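PDB 3KNY: hypothetical protein BT_3535 from Bacteroides thetaiotaomicron VPI-5482, which is of unknown function but is probably a lipoprotein, built from two domains and belonging to the BT_3535-like family. Local coordinates for residues 135-147 against 158-172. Residues are numbered along the deposited sequence; the frame is centred on the assembly and turned at random.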
ATOM      1  N   HIS A 135       8.181 -12.124  -1.590  1.00 28.83           N
ATOM      2  CA  HIS A 135       9.016 -12.935  -2.455  1.00 28.72           C
ATOM      3  C   HIS A 135       8.168 -14.118  -2.932  1.00 27.93           C
ATOM      4  O   HIS A 135       7.262 -14.577  -2.215  1.00 27.12           O
ATOM      5  CB  HIS A 135      10.277 -13.414  -1.726  1.00 28.90           C
ATOM      6  CG  HIS A 135      11.303 -14.013  -2.635  1.00 28.02           C
ATOM      7  ND1 HIS A 135      11.193 -15.291  -3.142  1.00 25.82           N
ATOM      8  CD2 HIS A 135      12.460 -13.513  -3.127  1.00 24.89           C
ATOM      9  CE1 HIS A 135      12.224 -15.545  -3.924  1.00 22.30           C
ATOM     10  NE2 HIS A 135      13.011 -14.482  -3.934  1.00 24.41           N
ATOM     11  N   SER A 136       8.470 -14.610  -4.132  1.00 27.39           N
ATOM     12  CA  SER A 136       7.723 -15.741  -4.687  1.00 27.48           C
ATOM     13  C   SER A 136       7.778 -16.909  -3.757  1.00 27.47           C
ATOM     14  O   SER A 136       6.799 -17.629  -3.627  1.00 30.22           O
ATOM     15  CB  SER A 136       8.236 -16.156  -6.055  1.00 25.51           C
ATOM     16  OG  SER A 136       9.619 -16.424  -6.003  1.00 30.21           O
ATOM     17  N   LEU A 137       8.900 -17.092  -3.079  1.00 26.75           N
ATOM     18  CA  LEU A 137       9.018 -18.200  -2.125  1.00 25.83           C
ATOM     19  C   LEU A 137       8.299 -17.915  -0.810  1.00 24.84           C
ATOM     20  O   LEU A 137       8.291 -18.765   0.034  1.00 25.62           O
ATOM     21  CB  LEU A 137      10.495 -18.555  -1.865  1.00 24.14           C
ATOM     22  CG  LEU A 137      11.255 -19.137  -3.068  1.00 21.93           C
ATOM     23  CD1 LEU A 137      12.754 -19.153  -2.825  1.00 16.28           C
ATOM     24  CD2 LEU A 137      10.758 -20.536  -3.363  1.00 10.55           C
ATOM     25  N   GLY A 138       7.715 -16.731  -0.615  1.00 26.41           N
ATOM     26  CA  GLY A 138       6.903 -16.470   0.596  1.00 27.59           C
ATOM     27  C   GLY A 138       7.273 -15.323   1.538  1.00 28.94           C
ATOM     28  O   GLY A 138       6.393 -14.620   2.032  1.00 29.95           O
ATOM     29  N   PRO A 139       8.568 -15.153   1.842  1.00 29.32           N
ATOM     30  CA  PRO A 139       8.971 -14.097   2.743  1.00 28.83           C
ATOM     31  C   PRO A 139       8.538 -12.716   2.267  1.00 27.58           C
ATOM     32  O   PRO A 139       8.524 -12.445   1.074  1.00 25.08           O
ATOM     33  CB  PRO A 139      10.489 -14.235   2.742  1.00 30.43           C
ATOM     34  CG  PRO A 139      10.692 -15.667   2.582  1.00 29.31           C
ATOM     35  CD  PRO A 139       9.696 -16.049   1.552  1.00 28.79           C
ATOM     36  N   TYR A 140       8.187 -11.858   3.212  1.00 27.85           N
ATOM     37  CA  TYR A 140       7.593 -10.573   2.888  1.00 28.84           C
ATOM     38  C   TYR A 140       8.180  -9.441   3.739  1.00 27.32           C
ATOM     39  O   TYR A 140       8.740  -9.687   4.795  1.00 27.10           O
ATOM     40  CB  TYR A 140       6.068 -10.650   3.106  1.00 29.21           C
ATOM     41  CG  TYR A 140       5.661 -11.018   4.517  1.00 27.71           C
ATOM     42  CD1 TYR A 140       5.867 -10.131   5.582  1.00 33.55           C
ATOM     43  CD2 TYR A 140       5.083 -12.258   4.806  1.00 33.98           C
ATOM     44  CE1 TYR A 140       5.513 -10.467   6.906  1.00 28.96           C
ATOM     45  CE2 TYR A 140       4.731 -12.606   6.135  1.00 30.22           C
ATOM     46  CZ  TYR A 140       4.951 -11.697   7.163  1.00 30.20           C
ATOM     47  OH  TYR A 140       4.604 -11.995   8.445  1.00 37.88           O
ATOM     48  N   ILE A 141       8.036  -8.207   3.270  1.00 25.73           N
ATOM     49  CA  ILE A 141       8.341  -7.028   4.080  1.00 24.38           C
ATOM     50  C   ILE A 141       7.053  -6.238   4.211  1.00 26.74           C
ATOM     51  O   ILE A 141       6.460  -5.832   3.196  1.00 25.81           O
ATOM     52  CB  ILE A 141       9.368  -6.098   3.432  1.00 23.09           C
ATOM     53  CG1 ILE A 141      10.708  -6.810   3.207  1.00 20.76           C
ATOM     54  CG2 ILE A 141       9.534  -4.848   4.288  1.00 14.22           C
ATOM     55  CD1 ILE A 141      11.653  -6.003   2.279  1.00 23.76           C
ATOM     56  N   LYS A 142       6.618  -6.026   5.449  1.00 27.07           N
ATOM     57  CA  LYS A 142       5.429  -5.234   5.722  1.00 27.51           C
ATOM     58  C   LYS A 142       5.738  -3.975   6.528  1.00 26.85           C
ATOM     59  O   LYS A 142       6.708  -3.950   7.290  1.00 30.24           O
ATOM     60  CB  LYS A 142       4.434  -6.080   6.507  1.00 28.67           C
ATOM     61  CG  LYS A 142       3.842  -7.175   5.665  1.00 30.28           C
ATOM     62  CD  LYS A 142       2.774  -7.941   6.393  1.00 29.51           C
ATOM     63  CE  LYS A 142       2.260  -9.090   5.528  1.00 33.24           C
ATOM     64  NZ  LYS A 142       0.887  -9.473   5.957  1.00 39.55           N
ATOM     65  N   ALA A 143       4.892  -2.958   6.378  1.00 24.49           N
ATOM     66  CA  ALA A 143       4.967  -1.705   7.147  1.00 23.46           C
ATOM     67  C   ALA A 143       3.685  -1.581   7.974  1.00 24.59           C
ATOM     68  O   ALA A 143       2.603  -1.948   7.499  1.00 26.07           O
ATOM     69  CB  ALA A 143       5.137  -0.492   6.212  1.00 20.53           C
ATOM     70  N   ALA A 144       3.810  -1.123   9.221  1.00 24.46           N
ATOM     71  CA  ALA A 144       2.660  -0.810  10.098  1.00 23.55           C
ATOM     72  C   ALA A 144       2.866   0.606  10.660  1.00 23.46           C
ATOM     73  O   ALA A 144       3.966   1.018  10.893  1.00 25.43           O
ATOM     74  CB  ALA A 144       2.547  -1.802  11.203  1.00 19.81           C
ATOM     75  N   VAL A 145       1.799   1.338  10.897  1.00 25.77           N
ATOM     76  CA  VAL A 145       1.877   2.756  11.253  1.00 26.15           C
ATOM     77  C   VAL A 145       0.768   3.052  12.217  1.00 27.97           C
ATOM     78  O   VAL A 145      -0.363   2.628  11.998  1.00 30.34           O
ATOM     79  CB  VAL A 145       1.620   3.661  10.028  1.00 25.19           C
ATOM     80  CG1 VAL A 145       1.624   5.086  10.437  1.00 25.88           C
ATOM     81  CG2 VAL A 145       2.675   3.430   8.973  1.00 28.13           C
ATOM     82  N   THR A 146       1.074   3.790  13.275  1.00 29.96           N
ATOM     83  CA  THR A 146       0.050   4.241  14.204  1.00 31.61           C
ATOM     84  C   THR A 146      -0.015   5.730  14.090  1.00 32.20           C
ATOM     85  O   THR A 146       1.016   6.375  14.053  1.00 33.93           O
ATOM     86  CB  THR A 146       0.369   3.832  15.624  1.00 32.57           C
ATOM     87  OG1 THR A 146       0.253   2.412  15.710  1.00 32.03           O
ATOM     88  CG2 THR A 146      -0.608   4.461  16.594  1.00 37.29           C
ATOM     89  N   TYR A 147      -1.222   6.278  14.043  1.00 33.19           N
ATOM     90  CA  TYR A 147      -1.394   7.701  13.826  1.00 33.29           C
ATOM     91  C   TYR A 147      -2.667   8.252  14.434  1.00 36.50           C
ATOM     92  O   TYR A 147      -3.562   7.506  14.845  1.00 35.24           O
ATOM     93  CB  TYR A 147      -1.384   8.003  12.327  1.00 32.43           C
ATOM     94  CG  TYR A 147      -2.427   7.253  11.504  1.00 33.48           C
ATOM     95  CD1 TYR A 147      -2.217   5.935  11.099  1.00 34.65           C
ATOM     96  CD2 TYR A 147      -3.605   7.872  11.099  1.00 31.24           C
ATOM     97  CE1 TYR A 147      -3.168   5.247  10.335  1.00 32.59           C
ATOM     98  CE2 TYR A 147      -4.558   7.197  10.322  1.00 29.77           C
ATOM     99  CZ  TYR A 147      -4.333   5.886   9.954  1.00 31.59           C
ATOM    100  OH  TYR A 147      -5.264   5.223   9.206  1.00 28.29           O
ATOM    101  N   SER A 158       3.903   6.232  15.558  1.00 29.12           N
ATOM    102  CA  SER A 158       4.743   5.055  15.546  1.00 29.67           C
ATOM    103  C   SER A 158       4.778   4.445  14.173  1.00 29.34           C
ATOM    104  O   SER A 158       3.833   4.561  13.401  1.00 30.21           O
ATOM    105  CB  SER A 158       4.183   4.055  16.509  1.00 29.43           C
ATOM    106  OG  SER A 158       4.206   2.799  15.918  1.00 37.36           O
ATOM    107  N   SER A 159       5.869   3.771  13.870  1.00 28.17           N
ATOM    108  CA  SER A 159       6.067   3.256  12.525  1.00 27.53           C
ATOM    109  C   SER A 159       6.960   2.039  12.579  1.00 26.82           C
ATOM    110  O   SER A 159       7.941   2.074  13.291  1.00 24.91           O
ATOM    111  CB  SER A 159       6.748   4.336  11.721  1.00 27.51           C
ATOM    112  OG  SER A 159       7.279   3.821  10.523  1.00 38.82           O
ATOM    113  N   SER A 160       6.621   0.964  11.852  1.00 26.77           N
ATOM    114  CA  SER A 160       7.401  -0.272  11.878  1.00 26.54           C
ATOM    115  C   SER A 160       7.502  -0.927  10.551  1.00 27.81           C
ATOM    116  O   SER A 160       6.580  -0.851   9.745  1.00 29.72           O
ATOM    117  CB  SER A 160       6.785  -1.296  12.802  1.00 25.72           C
ATOM    118  OG  SER A 160       6.511  -0.714  14.049  1.00 30.50           O
ATOM    119  N   VAL A 161       8.623  -1.610  10.347  1.00 27.90           N
ATOM    120  CA  VAL A 161       8.844  -2.425   9.179  1.00 28.62           C
ATOM    121  C   VAL A 161       9.199  -3.760   9.719  1.00 28.37           C
ATOM    122  O   VAL A 161      10.008  -3.866  10.609  1.00 32.57           O
ATOM    123  CB  VAL A 161       9.958  -1.919   8.309  1.00 28.81           C
ATOM    124  CG1 VAL A 161      10.214  -2.910   7.202  1.00 22.41           C
ATOM    125  CG2 VAL A 161       9.564  -0.565   7.720  1.00 34.02           C
ATOM    126  N   TYR A 162       8.540  -4.787   9.242  1.00 29.67           N
ATOM    127  CA  TYR A 162       8.845  -6.126   9.721  1.00 29.99           C
ATOM    128  C   TYR A 162       8.757  -7.151   8.614  1.00 31.24           C
ATOM    129  O   TYR A 162       8.206  -6.910   7.520  1.00 31.82           O
ATOM    130  CB  TYR A 162       7.941  -6.513  10.874  1.00 27.55           C
ATOM    131  CG  TYR A 162       6.493  -6.477  10.532  1.00 27.44           C
ATOM    132  CD1 TYR A 162       5.790  -5.286  10.527  1.00 33.62           C
ATOM    133  CD2 TYR A 162       5.808  -7.638  10.246  1.00 32.22           C
ATOM    134  CE1 TYR A 162       4.439  -5.260  10.231  1.00 31.72           C
ATOM    135  CE2 TYR A 162       4.464  -7.623   9.949  1.00 27.22           C
ATOM    136  CZ  TYR A 162       3.787  -6.437   9.936  1.00 28.05           C
ATOM    137  OH  TYR A 162       2.449  -6.443   9.635  1.00 35.85           O
ATOM    138  N   THR A 163       9.301  -8.309   8.931  1.00 31.10           N
ATOM    139  CA  THR A 163       9.462  -9.337   7.967  1.00 31.67           C
ATOM    140  C   THR A 163       8.947 -10.632   8.554  1.00 31.46           C
ATOM    141  O   THR A 163       8.742 -10.744   9.742  1.00 32.98           O
ATOM    142  CB  THR A 163      10.930  -9.392   7.572  1.00 31.67           C
ATOM    143  OG1 THR A 163      11.085 -10.260   6.461  1.00 37.88           O
ATOM    144  CG2 THR A 163      11.789  -9.872   8.728  1.00 28.58           C
ATOM    145  N   GLY A 164       8.711 -11.610   7.703  1.00 32.72           N
ATOM    146  CA  GLY A 164       8.189 -12.902   8.128  1.00 30.36           C
ATOM    147  C   GLY A 164       7.902 -13.759   6.909  1.00 30.63           C
ATOM    148  O   GLY A 164       8.231 -13.388   5.767  1.00 30.72           O
ATOM    149  N   SER A 165       7.317 -14.920   7.148  1.00 30.98           N
ATOM    150  CA  SER A 165       6.952 -15.835   6.071  1.00 31.45           C
ATOM    151  C   SER A 165       5.803 -16.740   6.489  1.00 32.52           C
ATOM    152  O   SER A 165       5.709 -17.126   7.641  1.00 32.76           O
ATOM    153  CB  SER A 165       8.151 -16.713   5.691  1.00 29.84           C
ATOM    154  OG  SER A 165       7.757 -17.746   4.802  1.00 25.60           O
ATOM    155  N   PRO A 166       4.940 -17.108   5.543  1.00 34.76           N
ATOM    156  CA  PRO A 166       3.962 -18.133   5.861  1.00 34.29           C
ATOM    157  C   PRO A 166       4.607 -19.489   6.125  1.00 35.20           C
ATOM    158  O   PRO A 166       3.998 -20.302   6.784  1.00 36.05           O
ATOM    159  CB  PRO A 166       3.105 -18.195   4.606  1.00 33.58           C
ATOM    160  CG  PRO A 166       3.999 -17.773   3.531  1.00 37.02           C
ATOM    161  CD  PRO A 166       4.867 -16.706   4.129  1.00 37.27           C
ATOM    162  N   TYR A 167       5.824 -19.724   5.633  1.00 36.86           N
ATOM    163  CA  TYR A 167       6.514 -20.999   5.853  1.00 37.90           C
ATOM    164  C   TYR A 167       7.606 -20.868   6.903  1.00 39.54           C
ATOM    165  O   TYR A 167       8.429 -19.953   6.870  1.00 42.71           O
ATOM    166  CB  TYR A 167       7.121 -21.544   4.543  1.00 37.68           C
ATOM    167  CG  TYR A 167       6.197 -21.372   3.356  1.00 41.47           C
ATOM    168  CD1 TYR A 167       4.968 -22.010   3.319  1.00 38.82           C
ATOM    169  CD2 TYR A 167       6.534 -20.538   2.296  1.00 42.74           C
ATOM    170  CE1 TYR A 167       4.109 -21.841   2.258  1.00 44.91           C
ATOM    171  CE2 TYR A 167       5.670 -20.356   1.228  1.00 45.68           C
ATOM    172  CZ  TYR A 167       4.462 -21.015   1.214  1.00 50.35           C
ATOM    173  OH  TYR A 167       3.599 -20.852   0.155  1.00 58.68           O
ATOM    174  N   LEU A 168       7.594 -21.800   7.843  1.00 41.18           N
ATOM    175  CA  LEU A 168       8.668 -21.968   8.824  1.00 41.48           C
ATOM    176  C   LEU A 168       9.934 -22.376   8.071  1.00 39.68           C
ATOM    177  O   LEU A 168       9.861 -23.091   7.068  1.00 40.35           O
ATOM    178  CB  LEU A 168       8.308 -23.106   9.810  1.00 42.69           C
ATOM    179  CG  LEU A 168       6.962 -23.084  10.558  1.00 43.31           C
ATOM    180  CD1 LEU A 168       6.822 -24.355  11.390  1.00 36.01           C
ATOM    181  CD2 LEU A 168       6.818 -21.802  11.412  1.00 40.12           C
ATOM    182  N   GLY A 169      11.090 -21.944   8.546  1.00 36.26           N
ATOM    183  CA  GLY A 169      12.339 -22.358   7.924  1.00 33.67           C
ATOM    184  C   GLY A 169      13.019 -21.283   7.114  1.00 34.23           C
ATOM    185  O   GLY A 169      14.180 -21.423   6.770  1.00 36.38           O
ATOM    186  N   ASN A 170      12.315 -20.198   6.813  1.00 33.67           N
ATOM    187  CA  ASN A 170      12.934 -19.091   6.116  1.00 31.34           C
ATOM    188  C   ASN A 170      13.821 -18.182   6.957  1.00 30.41           C
ATOM    189  O   ASN A 170      14.797 -17.656   6.447  1.00 31.10           O
ATOM    190  CB  ASN A 170      11.859 -18.275   5.405  1.00 31.56           C
ATOM    191  CG  ASN A 170      11.235 -19.037   4.238  1.00 32.73           C
ATOM    192  OD1 ASN A 170      10.041 -18.922   3.964  1.00 31.65           O
ATOM    193  ND2 ASN A 170      12.054 -19.823   3.545  1.00 16.15           N
ATOM    194  N   ASP A 171      13.508 -17.986   8.235  1.00 31.68           N
ATOM    195  CA  ASP A 171      14.237 -16.995   9.070  1.00 33.09           C
ATOM    196  C   ASP A 171      14.528 -15.709   8.353  1.00 31.15           C
ATOM    197  O   ASP A 171      15.688 -15.317   8.216  1.00 33.21           O
ATOM    198  CB  ASP A 171      15.587 -17.514   9.521  1.00 33.88           C
ATOM    199  CG  ASP A 171      15.485 -18.487  10.595  1.00 43.68           C
ATOM    200  OD1 ASP A 171      14.348 -18.919  10.935  1.00 52.74           O
ATOM    201  OD2 ASP A 171      16.582 -18.825  11.083  1.00 60.36           O
ATOM    202  N   PRO A 172      13.495 -15.044   7.872  1.00 29.29           N
ATOM    203  CA  PRO A 172      13.817 -13.826   7.165  1.00 27.89           C
ATOM    204  C   PRO A 172      14.294 -12.724   8.109  1.00 25.98           C
ATOM    205  O   PRO A 172      13.941 -12.677   9.260  1.00 28.05           O
ATOM    206  CB  PRO A 172      12.505 -13.453   6.482  1.00 29.10           C
ATOM    207  CG  PRO A 172      11.452 -14.168   7.221  1.00 28.90           C
ATOM    208  CD  PRO A 172      12.060 -15.350   7.876  1.00 27.00           C
TER
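From Tyr140-Gly164 to Thr146-Ser158 the strands 140-147 and 158-164 run antiparallel, 164° between their directions and 4.6 Å apart at closest approach, with Lys142 and Tyr162 exchanging a pair of nearly straight backbone bonds. At the Gly164 end the ladder slackens: Gly164 N reaches Tyr140 O only weakly, at 3.5 Å, while Thr163 OG1 donates to that same oxygen at 2.9 Å. The Tyr140 ring, swung between its own backbone N and carbonyl carbon (chi1 59°), lies over the glycine backbone, with Gly164 CA 4.0 Å from its centroid in a CH-pi contact. The opposite face of this ring meets Lys142 CE. Lys142 CB in turn sits over a face of the Tyr162 ring, 3.8 Å from the centroid, and Ala144 CB touches the edge of that ring. A leucine in place of Tyr140 would probably leave the Gly164 backbone without its flat aromatic lid and Lys142 freer to turn. On the other face of the sheet Ile141 CG2 packs on Val161 CG1 at 3.6 Å, and Ile141 continues onto Val210 of strand 204-217. Past the ladder, Leu137 O meets the edge of the Tyr167 ring, and Ser165 OG accepts from Tyr167 N in an ST turn. This is a beta hairpin, its second strand bordering an antiparallel three-stranded sheet that packs against the larger mixed sheet.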